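Local coordinates for hypothetical protein AGR_L_1239 (Agrobacterium tumefaciens str. C58, PDB 1VQS) that is of unknown function but belongs to the NIPSNAP family and has a ferredoxin-like fold of the dimeric alpha-beta barrel type, at residues Gly38-Gly47 and Arg78-Trp88. Residues are numbered along the deposited sequence; the frame is centred on the assembly and turned at random.
Sequences GIEIQKSHLG and RRARLMADPRW
H45 and L82 meet where two helices of the ferredoxin-like fold pack roughly antiparallel. The C-terminal half of helix 27-46 lies against the end of helix 72-84 and the start of helix 86-89. The axes of 38-46 and 78-84 cross at 143°, 8.6 Å apart at closest. The H45 imidazole lies flat on the second helix: L82 CA sits 3.9 Å from the ring centroid, a CH-pi contact over one face. S44 OG is over the opposite face. In the ring plane, H45 NE2 donates to D85 OD2 at 2.8 Å, nearly straight, and meets the carboxylate on its anti side. Ring and carboxylate planes stand 76° apart. The other oxygen, D85 OD1, accepts from R87 N and caps helix 86-89. A water joins H45 ND1 to R81 NE.

Apolar packing continues on the buried side. L82 CD1 comes to 3.7 Å from H45 CD2 and also lies over one face of the W88 ring. L82 CD2 meets L46 CD2, 3.9 Å away. W88, with CG anti to its backbone N (chi1 -178°), meets I41 CG2 and Q42 obliquely. G38 O lies at the ring's edge, 3.4 Å from W88 CZ3. Q42 and L46 also touch strand 62-69, so this layer continues into the sheet.

At the far end the extended R78 chain reaches the last turn of helix 27-46. R78 NH1 donates to H45 O at 3.0 Å, from above the carbonyl plane, while R78 NE pairs with D74. G47, with positive phi, is the first residue after helix 27-46. D85 thus fixes the rotation of the imidazole while capping the next helix.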
loop_
_atom_site.group_PDB
_atom_site.type_symbol
_atom_site.label_atom_id
_atom_site.label_comp_id
_atom_site.label_asym_id
_atom_site.label_seq_id
_atom_site.Cartn_x
_atom_site.Cartn_y
_atom_site.Cartn_z
ATOM N N GLY B 38 -21.711 -12.395 20.282
ATOM C CA GLY B 38 -20.268 -12.352 20.513
ATOM C C GLY B 38 -19.694 -11.364 21.516
ATOM O O GLY B 38 -18.746 -11.671 22.235
ATOM N N ILE B 39 -20.217 -10.144 21.557
ATOM C CA ILE B 39 -19.503 -9.093 22.284
ATOM C C ILE B 39 -19.478 -9.311 23.795
ATOM O O ILE B 39 -18.485 -9.018 24.443
ATOM C CB ILE B 39 -20.049 -7.688 21.900
ATOM C CG1 ILE B 39 -19.077 -6.594 22.350
ATOM C CG2 ILE B 39 -21.411 -7.467 22.467
ATOM C CD1 ILE B 39 -17.750 -6.624 21.670
ATOM N N GLU B 40 -20.535 -9.847 24.384
ATOM C CA GLU B 40 -20.478 -10.104 25.832
ATOM C C GLU B 40 -19.435 -11.155 26.219
ATOM O O GLU B 40 -18.693 -10.991 27.212
ATOM C CB GLU B 40 -21.869 -10.431 26.396
ATOM C CG GLU B 40 -22.758 -9.194 26.454
ATOM C CD GLU B 40 -22.140 -8.035 27.285
ATOM O OE1 GLU B 40 -21.815 -8.241 28.495
ATOM O OE2 GLU B 40 -21.972 -6.931 26.722
ATOM N N ILE B 41 -19.354 -12.222 25.432
ATOM C CA ILE B 41 -18.297 -13.202 25.646
ATOM C C ILE B 41 -16.918 -12.570 25.466
ATOM O O ILE B 41 -16.030 -12.757 26.291
ATOM C CB ILE B 41 -18.489 -14.426 24.716
ATOM C CG1 ILE B 41 -19.752 -15.220 25.113
ATOM C CG2 ILE B 41 -17.259 -15.315 24.728
ATOM C CD1 ILE B 41 -20.307 -16.124 24.008
ATOM N N GLN B 42 -16.742 -11.782 24.404
ATOM C CA GLN B 42 -15.442 -11.181 24.119
ATOM C C GLN B 42 -15.031 -10.249 25.272
ATOM O O GLN B 42 -13.926 -10.340 25.785
ATOM C CB GLN B 42 -15.485 -10.404 22.811
ATOM C CG GLN B 42 -14.135 -10.000 22.326
ATOM C CD GLN B 42 -14.204 -9.343 20.977
ATOM O OE1 GLN B 42 -15.210 -8.707 20.658
ATOM N NE2 GLN B 42 -13.107 -9.439 20.193
ATOM N N LYS B 43 -15.940 -9.385 25.714
ATOM C CA LYS B 43 -15.677 -8.473 26.838
ATOM C C LYS B 43 -15.345 -9.234 28.112
ATOM O O LYS B 43 -14.508 -8.797 28.934
ATOM C CB LYS B 43 -16.858 -7.536 27.107
ATOM C CG LYS B 43 -17.067 -6.498 26.026
ATOM C CD LYS B 43 -18.475 -5.908 26.024
ATOM C CE LYS B 43 -18.808 -5.096 27.213
ATOM N NZ LYS B 43 -20.277 -4.780 27.115
ATOM N N SER B 44 -16.005 -10.376 28.314
ATOM C CA SER B 44 -15.794 -11.124 29.544
ATOM C C SER B 44 -14.402 -11.670 29.702
ATOM O O SER B 44 -14.016 -12.037 30.812
ATOM C CB SER B 44 -16.780 -12.265 29.685
ATOM O OG SER B 44 -16.441 -13.339 28.840
ATOM N N HIS B 45 -13.650 -11.744 28.605
ATOM C CA HIS B 45 -12.223 -12.123 28.678
ATOM C C HIS B 45 -11.310 -10.925 28.557
ATOM O O HIS B 45 -10.372 -10.784 29.324
ATOM C CB HIS B 45 -11.878 -13.155 27.600
ATOM C CG HIS B 45 -12.586 -14.461 27.783
ATOM N ND1 HIS B 45 -12.265 -15.355 28.780
ATOM C CD2 HIS B 45 -13.619 -15.013 27.092
ATOM C CE1 HIS B 45 -13.079 -16.396 28.703
ATOM N NE2 HIS B 45 -13.903 -16.219 27.679
ATOM N N LEU B 46 -11.553 -10.088 27.555
ATOM C CA LEU B 46 -10.625 -9.017 27.247
ATOM C C LEU B 46 -10.713 -7.851 28.185
ATOM O O LEU B 46 -9.726 -7.148 28.349
ATOM C CB LEU B 46 -10.795 -8.564 25.815
ATOM C CG LEU B 46 -10.584 -9.661 24.768
ATOM C CD1 LEU B 46 -10.672 -9.008 23.370
ATOM C CD2 LEU B 46 -9.281 -10.393 24.942
ATOM N N GLY B 47 -11.869 -7.651 28.807
ATOM C CA GLY B 47 -12.037 -6.568 29.760
ATOM C C GLY B 47 -12.611 -5.277 29.197
ATOM O O GLY B 47 -13.783 -5.206 28.789
ATOM N N ARG B 78 -5.221 -12.601 28.918
ATOM C CA ARG B 78 -6.648 -12.433 28.578
ATOM C C ARG B 78 -6.976 -13.016 27.214
ATOM O O ARG B 78 -8.002 -13.703 27.048
ATOM C CB ARG B 78 -7.063 -10.949 28.676
ATOM C CG ARG B 78 -7.130 -10.412 30.086
ATOM C CD ARG B 78 -7.305 -8.926 30.096
ATOM N NE ARG B 78 -7.507 -8.380 31.439
ATOM C CZ ARG B 78 -8.679 -8.327 32.075
ATOM N NH1 ARG B 78 -9.779 -8.797 31.507
ATOM N NH2 ARG B 78 -8.745 -7.816 33.289
ATOM N N ARG B 79 -6.142 -12.738 26.215
ATOM C CA ARG B 79 -6.414 -13.279 24.889
ATOM C C ARG B 79 -6.286 -14.795 24.864
ATOM O O ARG B 79 -7.003 -15.448 24.113
ATOM C CB ARG B 79 -5.495 -12.638 23.863
ATOM C CG ARG B 79 -5.812 -11.171 23.670
ATOM C CD ARG B 79 -5.480 -10.590 22.318
ATOM N NE ARG B 79 -6.012 -11.363 21.192
ATOM C CZ ARG B 79 -7.187 -11.177 20.577
ATOM N NH1 ARG B 79 -8.049 -10.231 20.917
ATOM N NH2 ARG B 79 -7.504 -11.981 19.579
ATOM N N ALA B 80 -5.355 -15.344 25.634
ATOM C CA ALA B 80 -5.225 -16.805 25.699
ATOM C C ALA B 80 -6.518 -17.405 26.240
ATOM O O ALA B 80 -7.004 -18.406 25.732
ATOM C CB ALA B 80 -4.054 -17.217 26.537
ATOM N N ARG B 81 -7.077 -16.795 27.294
ATOM C CA ARG B 81 -8.323 -17.304 27.858
ATOM C C ARG B 81 -9.491 -17.173 26.870
ATOM O O ARG B 81 -10.338 -18.076 26.742
ATOM C CB ARG B 81 -8.648 -16.604 29.180
ATOM C CG ARG B 81 -7.691 -17.021 30.274
ATOM C CD ARG B 81 -8.149 -16.640 31.662
ATOM N NE ARG B 81 -8.279 -15.195 31.818
ATOM C CZ ARG B 81 -7.364 -14.377 32.343
ATOM N NH1 ARG B 81 -6.200 -14.834 32.769
ATOM N NH2 ARG B 81 -7.630 -13.082 32.427
ATOM N N LEU B 82 -9.533 -16.060 26.140
ATOM C CA LEU B 82 -10.540 -15.853 25.097
ATOM C C LEU B 82 -10.465 -16.989 24.069
ATOM O O LEU B 82 -11.466 -17.621 23.758
ATOM C CB LEU B 82 -10.331 -14.512 24.390
ATOM C CG LEU B 82 -11.236 -14.205 23.175
ATOM C CD1 LEU B 82 -12.669 -14.044 23.611
ATOM C CD2 LEU B 82 -10.752 -12.957 22.432
HETATM N N MSE B 83 -9.256 -17.257 23.577
HETATM C CA MSE B 83 -9.060 -18.241 22.502
HETATM C C MSE B 83 -9.253 -19.696 22.935
HETATM O O MSE B 83 -9.500 -20.570 22.109
HETATM C CB MSE B 83 -7.690 -18.011 21.842
HETATM C CG MSE B 83 -7.545 -16.621 21.243
HETATM SE SE MSE B 83 -8.937 -16.155 19.927
HETATM C CE MSE B 83 -8.950 -17.771 18.978
ATOM N N ALA B 84 -9.164 -19.957 24.218
ATOM C CA ALA B 84 -9.379 -21.286 24.780
ATOM C C ALA B 84 -10.856 -21.540 25.108
ATOM O O ALA B 84 -11.238 -22.672 25.392
ATOM C CB ALA B 84 -8.547 -21.466 26.038
ATOM N N ASP B 85 -11.669 -20.478 25.150
ATOM C CA ASP B 85 -13.087 -20.629 25.547
ATOM C C ASP B 85 -13.925 -21.212 24.403
ATOM O O ASP B 85 -14.068 -20.565 23.377
ATOM C CB ASP B 85 -13.657 -19.277 25.938
ATOM C CG ASP B 85 -15.066 -19.337 26.458
ATOM O OD1 ASP B 85 -15.685 -20.403 26.485
ATOM O OD2 ASP B 85 -15.560 -18.268 26.887
ATOM N N PRO B 86 -14.476 -22.426 24.595
ATOM C CA PRO B 86 -15.299 -22.974 23.515
ATOM C C PRO B 86 -16.524 -22.119 23.166
ATOM O O PRO B 86 -17.051 -22.224 22.065
ATOM C CB PRO B 86 -15.723 -24.349 24.033
ATOM C CG PRO B 86 -15.566 -24.300 25.486
ATOM C CD PRO B 86 -14.417 -23.347 25.748
ATOM N N ARG B 87 -16.973 -21.273 24.093
ATOM C CA ARG B 87 -18.080 -20.360 23.788
ATOM C C ARG B 87 -17.653 -19.311 22.762
ATOM O O ARG B 87 -18.465 -18.828 21.975
ATOM C CB ARG B 87 -18.589 -19.701 25.064
ATOM C CG ARG B 87 -19.191 -20.694 26.024
ATOM C CD ARG B 87 -19.732 -20.010 27.300
ATOM N NE ARG B 87 -20.982 -19.308 27.026
ATOM C CZ ARG B 87 -21.326 -18.125 27.529
ATOM N NH1 ARG B 87 -20.502 -17.451 28.301
ATOM N NH2 ARG B 87 -22.505 -17.602 27.221
ATOM N N TRP B 88 -16.392 -18.930 22.788
ATOM C CA TRP B 88 -15.863 -18.005 21.794
ATOM C C TRP B 88 -15.504 -18.727 20.501
ATOM O O TRP B 88 -15.781 -18.219 19.427
ATOM C CB TRP B 88 -14.632 -17.273 22.318
ATOM C CG TRP B 88 -14.049 -16.250 21.368
ATOM C CD1 TRP B 88 -12.831 -16.307 20.753
ATOM C CD2 TRP B 88 -14.676 -15.047 20.918
ATOM N NE1 TRP B 88 -12.652 -15.186 19.984
ATOM C CE2 TRP B 88 -13.780 -14.414 20.051
ATOM C CE3 TRP B 88 -15.921 -14.456 21.160
ATOM C CZ2 TRP B 88 -14.070 -13.186 19.445
ATOM C CZ3 TRP B 88 -16.205 -13.249 20.566
ATOM C CH2 TRP B 88 -15.286 -12.637 19.708
HETATM O O HOH W 1 -10.566 -10.594 19.190
HETATM O O HOH W 2 -12.219 -10.509 32.002
HETATM O O HOH W 3 -11.100 -14.894 31.268
HETATM O O HOH W 4 -10.278 -12.307 31.644
#